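Long-range contact in phosphoribosylamine--glycine ligase (Thermotoga maritima, PDB 1VKZ), which catalyses the ATP-dependent joining of glycine to 5-phosphoribosylamine, giving glycinamide ribonucleotide, in the second step of de novo purine biosynthesis: residues I210-D222 against T229-P241. Numbering follows the deposited sequence.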
ATOM      1  N   ILE A 210      -3.665  -7.170  13.653  1.00 44.44           N
ATOM      2  CA  ILE A 210      -2.500  -7.057  12.765  1.00 41.69           C
ATOM      3  C   ILE A 210      -2.535  -8.174  11.737  1.00 37.56           C
ATOM      4  O   ILE A 210      -2.755  -9.315  12.069  1.00 38.57           O
ATOM      5  CB  ILE A 210      -1.200  -7.092  13.563  1.00 40.37           C
ATOM      6  CG1 ILE A 210      -1.127  -5.876  14.477  1.00 40.43           C
ATOM      7  CG2 ILE A 210      -0.015  -7.070  12.608  1.00 49.65           C
ATOM      8  CD1 ILE A 210       0.079  -5.794  15.309  1.00 45.96           C
ATOM      9  N   LEU A 211      -2.328  -7.831  10.479  1.00 38.83           N
ATOM     10  CA  LEU A 211      -2.318  -8.811   9.419  1.00 38.23           C
ATOM     11  C   LEU A 211      -0.944  -9.501   9.266  1.00 39.10           C
ATOM     12  O   LEU A 211       0.057  -9.027   9.776  1.00 38.40           O
ATOM     13  CB  LEU A 211      -2.757  -8.128   8.136  1.00 38.90           C
ATOM     14  CG  LEU A 211      -4.212  -7.690   8.255  1.00 35.95           C
ATOM     15  CD1 LEU A 211      -4.646  -6.789   7.095  1.00 40.62           C
ATOM     16  CD2 LEU A 211      -5.090  -8.917   8.345  1.00 44.84           C
ATOM     17  N   PRO A 212      -0.901 -10.636   8.584  1.00 40.25           N
ATOM     18  CA  PRO A 212       0.334 -11.297   8.335  1.00 39.85           C
ATOM     19  C   PRO A 212       1.362 -10.348   7.753  1.00 40.08           C
ATOM     20  O   PRO A 212       1.057  -9.604   6.822  1.00 44.10           O
ATOM     21  CB  PRO A 212      -0.049 -12.332   7.278  1.00 40.26           C
ATOM     22  CG  PRO A 212      -1.396 -12.630   7.520  1.00 39.55           C
ATOM     23  CD  PRO A 212      -2.026 -11.376   7.987  1.00 41.24           C
ATOM     24  N   PHE A 213       2.574 -10.402   8.266  1.00 38.90           N
ATOM     25  CA  PHE A 213       3.684  -9.606   7.729  1.00 38.89           C
ATOM     26  C   PHE A 213       4.179 -10.206   6.416  1.00 42.30           C
ATOM     27  O   PHE A 213       4.293 -11.444   6.273  1.00 46.29           O
ATOM     28  CB  PHE A 213       4.824  -9.488   8.760  1.00 36.25           C
ATOM     29  CG  PHE A 213       4.409  -8.788  10.010  1.00 35.21           C
ATOM     30  CD1 PHE A 213       3.719  -9.458  11.006  1.00 42.03           C
ATOM     31  CD2 PHE A 213       4.647  -7.441  10.181  1.00 42.24           C
ATOM     32  CE1 PHE A 213       3.309  -8.792  12.172  1.00 44.48           C
ATOM     33  CE2 PHE A 213       4.220  -6.774  11.353  1.00 38.47           C
ATOM     34  CZ  PHE A 213       3.553  -7.448  12.324  1.00 32.68           C
ATOM     35  N   VAL A 214       4.442  -9.341   5.447  1.00 44.66           N
ATOM     36  CA  VAL A 214       4.841  -9.770   4.115  1.00 46.63           C
ATOM     37  C   VAL A 214       6.082  -8.988   3.730  1.00 47.95           C
ATOM     38  O   VAL A 214       6.355  -7.960   4.297  1.00 50.08           O
ATOM     39  CB  VAL A 214       3.675  -9.639   3.079  1.00 45.43           C
ATOM     40  CG1 VAL A 214       2.437 -10.267   3.623  1.00 46.00           C
ATOM     41  CG2 VAL A 214       3.375  -8.237   2.744  1.00 51.75           C
ATOM     42  N   ARG A 215       6.873  -9.493   2.810  1.00 49.32           N
ATOM     43  CA  ARG A 215       8.078  -8.788   2.440  1.00 50.42           C
ATOM     44  C   ARG A 215       7.852  -8.297   1.031  1.00 51.10           C
ATOM     45  O   ARG A 215       7.475  -9.054   0.169  1.00 52.59           O
ATOM     46  CB  ARG A 215       9.325  -9.685   2.559  1.00 51.88           C
ATOM     47  CG  ARG A 215      10.602  -8.955   2.164  1.00 53.88           C
ATOM     48  CD  ARG A 215      11.898  -9.498   2.716  1.00 56.93           C
ATOM     49  NE  ARG A 215      11.869  -9.922   4.123  1.00 68.95           N
ATOM     50  CZ  ARG A 215      11.602  -9.143   5.180  1.00 69.47           C
ATOM     51  NH1 ARG A 215      11.271  -7.857   5.042  1.00 72.67           N
ATOM     52  NH2 ARG A 215      11.635  -9.674   6.401  1.00 61.41           N
ATOM     53  N   ASP A 216       8.058  -7.018   0.804  1.00 53.22           N
ATOM     54  CA  ASP A 216       7.877  -6.466  -0.530  1.00 54.31           C
ATOM     55  C   ASP A 216       9.230  -6.146  -1.221  1.00 50.45           C
ATOM     56  O   ASP A 216      10.299  -6.106  -0.596  1.00 48.80           O
ATOM     57  CB  ASP A 216       6.902  -5.275  -0.505  1.00 58.12           C
ATOM     58  CG  ASP A 216       7.116  -4.348   0.694  1.00 65.41           C
ATOM     59  OD1 ASP A 216       8.135  -3.610   0.708  1.00 70.62           O
ATOM     60  OD2 ASP A 216       6.306  -4.290   1.652  1.00 74.44           O
ATOM     61  N   TYR A 217       9.143  -5.964  -2.536  1.00 47.61           N
ATOM     62  CA  TYR A 217      10.270  -5.741  -3.379  1.00 43.69           C
ATOM     63  C   TYR A 217       9.993  -4.448  -4.128  1.00 46.06           C
ATOM     64  O   TYR A 217       9.285  -4.446  -5.130  1.00 48.82           O
ATOM     65  CB  TYR A 217      10.406  -6.931  -4.323  1.00 44.62           C
ATOM     66  CG  TYR A 217      10.869  -8.204  -3.641  1.00 40.73           C
ATOM     67  CD1 TYR A 217       9.997  -8.953  -2.878  1.00 42.74           C
ATOM     68  CD2 TYR A 217      12.195  -8.650  -3.753  1.00 49.24           C
ATOM     69  CE1 TYR A 217      10.395 -10.113  -2.257  1.00 40.54           C
ATOM     70  CE2 TYR A 217      12.618  -9.822  -3.109  1.00 46.18           C
ATOM     71  CZ  TYR A 217      11.697 -10.541  -2.364  1.00 40.58           C
ATOM     72  OH  TYR A 217      12.060 -11.700  -1.726  1.00 37.56           O
ATOM     73  N   LYS A 218      10.541  -3.347  -3.623  1.00 47.80           N
ATOM     74  CA  LYS A 218      10.276  -1.996  -4.140  1.00 49.62           C
ATOM     75  C   LYS A 218      11.016  -1.639  -5.426  1.00 48.12           C
ATOM     76  O   LYS A 218      10.481  -0.925  -6.258  1.00 51.02           O
ATOM     77  CB  LYS A 218      10.622  -0.961  -3.061  1.00 51.64           C
ATOM     78  CG  LYS A 218       9.477  -0.701  -2.046  1.00 56.11           C
ATOM     79  CD  LYS A 218       8.486   0.356  -2.578  1.00 61.13           C
ATOM     80  CE  LYS A 218       9.140   1.783  -2.783  1.00 65.58           C
ATOM     81  NZ  LYS A 218       9.779   2.401  -1.555  1.00 61.06           N
ATOM     82  N   ARG A 219      12.247  -2.104  -5.577  1.00 45.04           N
ATOM     83  CA  ARG A 219      13.040  -1.800  -6.760  1.00 44.27           C
ATOM     84  C   ARG A 219      12.599  -2.607  -7.955  1.00 40.13           C
ATOM     85  O   ARG A 219      12.076  -3.681  -7.805  1.00 41.89           O
ATOM     86  CB  ARG A 219      14.530  -2.058  -6.499  1.00 45.80           C
ATOM     87  CG  ARG A 219      15.166  -1.094  -5.516  1.00 47.56           C
ATOM     88  CD  ARG A 219      15.370   0.274  -6.079  1.00 52.91           C
ATOM     89  NE  ARG A 219      16.018   1.168  -5.129  1.00 58.39           N
ATOM     90  CZ  ARG A 219      16.237   2.463  -5.342  1.00 58.97           C
ATOM     91  NH1 ARG A 219      15.864   3.043  -6.483  1.00 58.74           N
ATOM     92  NH2 ARG A 219      16.830   3.188  -4.403  1.00 60.00           N
ATOM     93  N   LEU A 220      12.825  -2.074  -9.144  1.00 39.17           N
ATOM     94  CA  LEU A 220      12.364  -2.686 -10.385  1.00 39.76           C
ATOM     95  C   LEU A 220      13.143  -3.948 -10.753  1.00 41.27           C
ATOM     96  O   LEU A 220      12.624  -4.841 -11.411  1.00 38.58           O
ATOM     97  CB  LEU A 220      12.535  -1.668 -11.503  1.00 42.09           C
ATOM     98  CG  LEU A 220      12.106  -2.007 -12.933  1.00 39.19           C
ATOM     99  CD1 LEU A 220      10.584  -2.075 -13.048  1.00 38.57           C
ATOM    100  CD2 LEU A 220      12.701  -0.962 -13.843  1.00 39.95           C
HETATM  101  N   MSE A 221      14.405  -4.001 -10.338  1.00 45.43           N
HETATM  102  CA  MSE A 221      15.338  -4.990 -10.841  1.00 49.23           C
HETATM  103  C   MSE A 221      15.990  -5.811  -9.756  1.00 46.20           C
HETATM  104  O   MSE A 221      16.083  -5.400  -8.601  1.00 41.99           O
HETATM  105  CB  MSE A 221      16.424  -4.301 -11.653  1.00 50.07           C
HETATM  106  CG  MSE A 221      15.900  -3.270 -12.618  1.00 53.61           C
HETATM  107 SE   MSE A 221      17.326  -2.708 -13.758  1.00 67.17          SE
HETATM  108  CE  MSE A 221      16.236  -1.841 -15.236  1.00 66.63           C
ATOM    109  N   ASP A 222      16.484  -6.969 -10.187  1.00 47.34           N
ATOM    110  CA  ASP A 222      16.972  -8.003  -9.301  1.00 47.53           C
ATOM    111  C   ASP A 222      18.183  -7.479  -8.593  1.00 48.13           C
ATOM    112  O   ASP A 222      18.912  -6.668  -9.146  1.00 51.42           O
ATOM    113  CB  ASP A 222      17.328  -9.270 -10.086  1.00 48.56           C
ATOM    114  CG  ASP A 222      16.124  -9.887 -10.791  1.00 47.98           C
ATOM    115  OD1 ASP A 222      15.441  -9.184 -11.568  1.00 46.65           O
ATOM    116  OD2 ASP A 222      15.801 -11.076 -10.638  1.00 51.50           O
ATOM    117  N   THR A 229       9.640   1.361  -7.393  1.00 44.22           N
ATOM    118  CA  THR A 229       8.323   1.131  -7.987  1.00 44.20           C
ATOM    119  C   THR A 229       7.339   1.058  -6.833  1.00 43.55           C
ATOM    120  O   THR A 229       7.722   1.165  -5.680  1.00 43.72           O
ATOM    121  CB  THR A 229       8.264  -0.214  -8.800  1.00 43.13           C
ATOM    122  OG1 THR A 229       8.438  -1.341  -7.935  1.00 44.24           O
ATOM    123  CG2 THR A 229       9.395  -0.333  -9.773  1.00 43.18           C
ATOM    124  N   GLY A 230       6.076   0.853  -7.156  1.00 45.30           N
ATOM    125  CA  GLY A 230       5.044   0.691  -6.143  1.00 45.77           C
ATOM    126  C   GLY A 230       4.974  -0.722  -5.601  1.00 46.36           C
ATOM    127  O   GLY A 230       4.090  -0.979  -4.739  1.00 47.15           O
ATOM    128  N   GLY A 231       5.841  -1.606  -6.170  1.00 44.51           N
ATOM    129  CA  GLY A 231       6.159  -2.962  -5.694  1.00 42.62           C
ATOM    130  C   GLY A 231       6.256  -4.053  -6.761  1.00 40.30           C
ATOM    131  O   GLY A 231       5.316  -4.272  -7.494  1.00 40.20           O
HETATM  132  N   MSE A 232       7.374  -4.770  -6.828  1.00 41.26           N
HETATM  133  CA  MSE A 232       7.598  -5.801  -7.874  1.00 42.75           C
HETATM  134  C   MSE A 232       7.313  -7.264  -7.437  1.00 43.83           C
HETATM  135  O   MSE A 232       7.427  -8.214  -8.216  1.00 41.70           O
HETATM  136  CB  MSE A 232       8.996  -5.675  -8.440  1.00 40.90           C
HETATM  137  CG  MSE A 232       9.159  -4.408  -9.241  1.00 46.92           C
HETATM  138 SE   MSE A 232       7.981  -4.389 -10.834  1.00 59.31          SE
HETATM  139  CE  MSE A 232       9.078  -5.604 -12.117  1.00 60.26           C
ATOM    140  N   GLY A 233       6.944  -7.433  -6.185  1.00 44.16           N
ATOM    141  CA  GLY A 233       6.449  -8.704  -5.731  1.00 43.87           C
ATOM    142  C   GLY A 233       6.434  -8.681  -4.233  1.00 44.58           C
ATOM    143  O   GLY A 233       6.886  -7.716  -3.603  1.00 43.53           O
ATOM    144  N   SER A 234       5.913  -9.753  -3.655  1.00 45.01           N
ATOM    145  CA  SER A 234       6.003  -9.946  -2.225  1.00 43.39           C
ATOM    146  C   SER A 234       5.757 -11.394  -1.902  1.00 40.38           C
ATOM    147  O   SER A 234       5.335 -12.194  -2.743  1.00 38.23           O
ATOM    148  CB  SER A 234       5.022  -9.054  -1.487  1.00 43.41           C
ATOM    149  OG  SER A 234       3.735  -9.347  -1.944  1.00 52.44           O
ATOM    150  N   TRP A 235       6.083 -11.742  -0.679  1.00 38.89           N
ATOM    151  CA  TRP A 235       5.732 -13.032  -0.216  1.00 40.52           C
ATOM    152  C   TRP A 235       5.421 -12.945   1.242  1.00 40.34           C
ATOM    153  O   TRP A 235       5.695 -11.937   1.881  1.00 39.25           O
ATOM    154  CB  TRP A 235       6.839 -14.007  -0.480  1.00 38.69           C
ATOM    155  CG  TRP A 235       8.058 -13.724   0.261  1.00 42.63           C
ATOM    156  CD1 TRP A 235       9.148 -12.969  -0.157  1.00 38.97           C
ATOM    157  CD2 TRP A 235       8.387 -14.213   1.554  1.00 41.34           C
ATOM    158  NE1 TRP A 235      10.114 -12.954   0.820  1.00 35.70           N
ATOM    159  CE2 TRP A 235       9.677 -13.709   1.883  1.00 43.52           C
ATOM    160  CE3 TRP A 235       7.730 -15.028   2.477  1.00 35.44           C
ATOM    161  CZ2 TRP A 235      10.304 -14.003   3.099  1.00 43.79           C
ATOM    162  CZ3 TRP A 235       8.354 -15.313   3.673  1.00 39.54           C
ATOM    163  CH2 TRP A 235       9.629 -14.813   3.973  1.00 41.21           C
ATOM    164  N   GLY A 236       4.809 -14.001   1.756  1.00 39.90           N
ATOM    165  CA  GLY A 236       4.566 -14.087   3.160  1.00 38.54           C
ATOM    166  C   GLY A 236       4.107 -15.477   3.477  1.00 37.89           C
ATOM    167  O   GLY A 236       3.872 -16.284   2.558  1.00 36.36           O
ATOM    168  N   PRO A 237       3.946 -15.745   4.774  1.00 39.09           N
ATOM    169  CA  PRO A 237       4.185 -14.750   5.804  1.00 38.43           C
ATOM    170  C   PRO A 237       5.633 -14.716   6.266  1.00 37.40           C
ATOM    171  O   PRO A 237       6.293 -15.723   6.262  1.00 34.64           O
ATOM    172  CB  PRO A 237       3.259 -15.193   6.930  1.00 36.81           C
ATOM    173  CG  PRO A 237       3.158 -16.640   6.790  1.00 39.32           C
ATOM    174  CD  PRO A 237       3.492 -17.016   5.357  1.00 40.55           C
ATOM    175  N   VAL A 238       6.083 -13.532   6.646  1.00 39.15           N
ATOM    176  CA  VAL A 238       7.358 -13.291   7.285  1.00 38.85           C
ATOM    177  C   VAL A 238       7.199 -13.484   8.790  1.00 39.74           C
ATOM    178  O   VAL A 238       6.188 -13.082   9.329  1.00 40.66           O
ATOM    179  CB  VAL A 238       7.785 -11.811   7.059  1.00 37.51           C
ATOM    180  CG1 VAL A 238       9.017 -11.451   7.874  1.00 36.42           C
ATOM    181  CG2 VAL A 238       8.026 -11.540   5.586  1.00 39.65           C
ATOM    182  N   GLU A 239       8.224 -14.030   9.455  1.00 42.56           N
ATOM    183  CA  GLU A 239       8.253 -14.314  10.899  1.00 44.25           C
ATOM    184  C   GLU A 239       8.946 -13.181  11.671  1.00 43.96           C
ATOM    185  O   GLU A 239      10.141 -12.936  11.483  1.00 42.57           O
ATOM    186  CB  GLU A 239       9.010 -15.646  11.118  1.00 44.92           C
ATOM    187  CG  GLU A 239       9.134 -16.110  12.571  1.00 46.13           C
ATOM    188  CD  GLU A 239       9.672 -17.540  12.726  1.00 50.28           C
ATOM    189  OE1 GLU A 239       9.938 -18.227  11.702  1.00 54.74           O
ATOM    190  OE2 GLU A 239       9.834 -17.989  13.890  1.00 48.26           O
ATOM    191  N   ILE A 240       8.201 -12.502  12.538  1.00 44.15           N
ATOM    192  CA  ILE A 240       8.740 -11.387  13.322  1.00 44.92           C
ATOM    193  C   ILE A 240       8.836 -11.831  14.805  1.00 45.53           C
ATOM    194  O   ILE A 240       7.922 -12.490  15.326  1.00 47.64           O
ATOM    195  CB  ILE A 240       7.850 -10.132  13.112  1.00 44.15           C
ATOM    196  CG1 ILE A 240       7.711  -9.823  11.624  1.00 45.38           C
ATOM    197  CG2 ILE A 240       8.413  -8.924  13.824  1.00 43.56           C
ATOM    198  CD1 ILE A 240       9.026  -9.610  10.882  1.00 47.79           C
ATOM    199  N   PRO A 241       9.933 -11.513  15.489  1.00 44.25           N
ATOM    200  CA  PRO A 241      10.044 -11.880  16.897  1.00 43.11           C
ATOM    201  C   PRO A 241       8.877 -11.302  17.707  1.00 42.59           C
ATOM    202  O   PRO A 241       8.372 -10.213  17.385  1.00 39.66           O
ATOM    203  CB  PRO A 241      11.374 -11.262  17.308  1.00 44.06           C
ATOM    204  CG  PRO A 241      12.142 -11.218  16.051  1.00 46.26           C
ATOM    205  CD  PRO A 241      11.129 -10.796  15.017  1.00 43.49           C
TER
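Lys218 O is gripped twice by Thr229, whose N and OG1 each lie 2.7 Å from it and approach from opposite faces of the carbonyl plane. These bonds lie in the loop leading into strand 233-236, which pairs antiparallel with strand 215-219, an outermost strand of its sheet in this ATP-grasp ligase. With chi1 at 65°, OG1 sits between its own N and carbonyl carbon, where it also accepts from Gly231 N in an ST turn. Replacing Thr229 by valine would probably cost Lys218 O one of its two donors and the turn its acceptor. Next along, Met232 N gives Tyr217 O a nearly straight bond of 2.6 Å. Glycine suits position 233, because with its extended, positive-phi backbone a CB would collide with Met232 O. Mid-ladder, Arg215 and Trp235 form a hydrogen-bonded pair, and the aliphatic Arg215 CB makes a CH-pi contact over the indole's five-membered ring. Trp235 CD1 meets the Tyr217 ring edge in plane, while Tyr217 OH is hydrogen-bonded to Ala411 N. Beyond the cis-Pro237, Val238 N reaches Phe213 O from above the carbonyl plane, and branched Val238 sets CG2 over the Arg215 guanidinium, offset toward its rim. Ile240 CG1 makes a CH-pi contact over one face of the Phe213 ring, 4.1 Å from its centroid.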